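PDB 4ZAD: Fdc1 from Candida dubliniensis, which probably catalyses the reversible decarboxylation of ferulic, p-coumaric and cinnamic acids to their vinyl derivatives, using a prenylated FMN cofactor and manganese. Local coordinates for residues A[14-19]-A[84-89]. Numbering follows the deposited sequence.
Sequences QVLKNE and HARIAL
Leu89 points its isobutyl group into the angle between Val15, Leu16 and Glu19, a small case of helix-helix packing in which one leucine takes part in three of the four residue contacts. The two helices, 9-19 and 85-90, run roughly antiparallel, their short segments inclined at 143° with axes 11.3 Å apart at closest approach; both segments fall within the N-terminal family region of this UbiD-type enzyme. At that spacing the backbones stay well separated and side chains bridge the gap. Both methyls of Leu89 are engaged: CD2 lies 3.7 Å from Val15 CG1, and CD1 lies 3.7 Å from Leu16 CD2 while also touching that same valine methyl. Val15 makes its contact with CG1 alone, the branch standing anti to the backbone N (chi1 172°). Leu16 and Leu89 pass alongside one another in opposite senses. The same Leu16 methyl, CD2, also meets the aliphatic part of Arg86, 3.9 Å from CG, the two side chains crossing at about a right angle.

Around this apolar centre the charged groups are tied elsewhere. The extended arm of Arg86 carries its guanidinium beyond the leucines, where NE forms a salt bridge with Asp21 and NH2 and NH1 bond to the carbonyl oxygens of Leu47 and Cys73; the buried charge is thus held by three partners, which probably fixes the CG that Leu16 rests on. Glu19 is placed likewise, OE1 in a salt bridge with Arg78 and OE2 hydrogen-bonded to Ser95, partners that probably offset its charge where the carboxylate borders the hydrocarbon cluster. There the approach is a plain van der Waals one, Glu19 OE1 standing 3.9 Å from Leu89 CD1.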
loop_
_atom_site.group_PDB
_atom_site.type_symbol
_atom_site.label_atom_id
_atom_site.label_comp_id
_atom_site.label_asym_id
_atom_site.label_seq_id
_atom_site.Cartn_x
_atom_site.Cartn_y
_atom_site.Cartn_z
ATOM N N GLN A 14 11.480 -17.100 -27.432
ATOM C CA GLN A 14 12.166 -16.411 -28.516
ATOM C C GLN A 14 11.714 -14.945 -28.578
ATOM O O GLN A 14 12.554 -14.054 -28.798
ATOM C CB GLN A 14 11.893 -17.146 -29.844
ATOM C CG GLN A 14 12.773 -16.777 -31.025
ATOM C CD GLN A 14 14.285 -16.733 -30.702
ATOM O OE1 GLN A 14 14.962 -17.772 -30.631
ATOM N NE2 GLN A 14 14.819 -15.508 -30.548
ATOM N N VAL A 15 10.415 -14.677 -28.376
ATOM C CA VAL A 15 9.950 -13.281 -28.297
ATOM C C VAL A 15 10.609 -12.550 -27.122
ATOM O O VAL A 15 11.055 -11.423 -27.291
ATOM C CB VAL A 15 8.377 -13.121 -28.256
ATOM C CG1 VAL A 15 7.974 -11.687 -27.980
ATOM C CG2 VAL A 15 7.743 -13.579 -29.581
ATOM N N LEU A 16 10.686 -13.187 -25.958
ATOM C CA LEU A 16 11.330 -12.568 -24.790
ATOM C C LEU A 16 12.820 -12.241 -25.028
ATOM O O LEU A 16 13.317 -11.187 -24.621
ATOM C CB LEU A 16 11.202 -13.486 -23.558
ATOM C CG LEU A 16 9.801 -13.738 -22.974
ATOM C CD1 LEU A 16 9.887 -14.735 -21.788
ATOM C CD2 LEU A 16 9.123 -12.439 -22.566
ATOM N N LYS A 17 13.516 -13.171 -25.674
ATOM C CA LYS A 17 14.888 -12.993 -26.123
ATOM C C LYS A 17 14.946 -11.818 -27.101
ATOM O O LYS A 17 15.767 -10.906 -26.938
ATOM C CB LYS A 17 15.379 -14.285 -26.793
ATOM C CG LYS A 17 16.849 -14.605 -26.634
ATOM N N ASN A 18 14.059 -11.799 -28.092
ATOM C CA ASN A 18 14.038 -10.657 -29.046
ATOM C C ASN A 18 13.772 -9.328 -28.329
ATOM O O ASN A 18 14.274 -8.279 -28.766
ATOM C CB ASN A 18 13.031 -10.835 -30.220
ATOM C CG ASN A 18 13.348 -12.043 -31.105
ATOM O OD1 ASN A 18 14.485 -12.525 -31.144
ATOM N ND2 ASN A 18 12.339 -12.551 -31.790
ATOM N N GLU A 19 13.010 -9.366 -27.233
ATOM C CA GLU A 19 12.597 -8.122 -26.594
ATOM C C GLU A 19 13.613 -7.661 -25.573
ATOM O O GLU A 19 13.529 -6.535 -25.067
ATOM C CB GLU A 19 11.186 -8.239 -26.006
ATOM C CG GLU A 19 10.106 -7.942 -27.071
ATOM C CD GLU A 19 8.656 -8.044 -26.580
ATOM O OE1 GLU A 19 8.436 -8.209 -25.345
ATOM O OE2 GLU A 19 7.751 -7.973 -27.459
ATOM N N HIS A 84 3.643 -5.825 -17.662
ATOM C CA HIS A 84 2.866 -7.048 -17.839
ATOM C C HIS A 84 3.084 -7.707 -19.219
ATOM O O HIS A 84 2.306 -8.588 -19.635
ATOM C CB HIS A 84 1.381 -6.760 -17.584
ATOM C CG HIS A 84 1.003 -6.740 -16.126
ATOM N ND1 HIS A 84 1.484 -5.803 -15.240
ATOM C CD2 HIS A 84 0.183 -7.548 -15.408
ATOM C CE1 HIS A 84 0.974 -6.030 -14.045
ATOM N NE2 HIS A 84 0.182 -7.084 -14.119
ATOM N N ALA A 85 4.154 -7.296 -19.909
ATOM C CA ALA A 85 4.562 -7.907 -21.167
ATOM C C ALA A 85 4.466 -9.427 -21.184
ATOM O O ALA A 85 3.991 -10.009 -22.170
ATOM C CB ALA A 85 5.994 -7.505 -21.528
ATOM N N ARG A 86 4.946 -10.077 -20.142
ATOM C CA ARG A 86 5.035 -11.496 -20.220
ATOM C C ARG A 86 3.614 -12.047 -20.200
ATOM O O ARG A 86 3.301 -13.037 -20.846
ATOM C CB ARG A 86 5.901 -12.058 -19.088
ATOM C CG ARG A 86 7.375 -11.624 -19.167
ATOM C CD ARG A 86 8.322 -12.287 -18.113
ATOM N NE ARG A 86 9.450 -11.402 -17.871
ATOM C CZ ARG A 86 10.188 -11.343 -16.770
ATOM N NH1 ARG A 86 10.000 -12.164 -15.736
ATOM N NH2 ARG A 86 11.147 -10.421 -16.710
ATOM N N ILE A 87 2.732 -11.364 -19.502
ATOM C CA ILE A 87 1.358 -11.811 -19.416
ATOM C C ILE A 87 0.687 -11.612 -20.774
ATOM O O ILE A 87 0.097 -12.531 -21.298
ATOM C CB ILE A 87 0.622 -11.120 -18.268
ATOM C CG1 ILE A 87 1.440 -11.234 -16.987
ATOM C CG2 ILE A 87 -0.699 -11.777 -18.047
ATOM C CD1 ILE A 87 1.722 -12.693 -16.561
ATOM N N ALA A 88 0.836 -10.445 -21.383
ATOM C CA ALA A 88 0.282 -10.210 -22.728
ATOM C C ALA A 88 0.774 -11.250 -23.690
ATOM O O ALA A 88 0.031 -11.710 -24.534
ATOM C CB ALA A 88 0.659 -8.829 -23.238
ATOM N N LEU A 89 2.039 -11.632 -23.558
ATOM C CA LEU A 89 2.639 -12.539 -24.535
ATOM C C LEU A 89 2.013 -13.920 -24.488
ATOM O O LEU A 89 1.839 -14.549 -25.527
ATOM C CB LEU A 89 4.164 -12.603 -24.397
ATOM C CG LEU A 89 4.813 -11.338 -24.975
ATOM C CD1 LEU A 89 6.281 -11.313 -24.590
ATOM C CD2 LEU A 89 4.626 -11.196 -26.512
#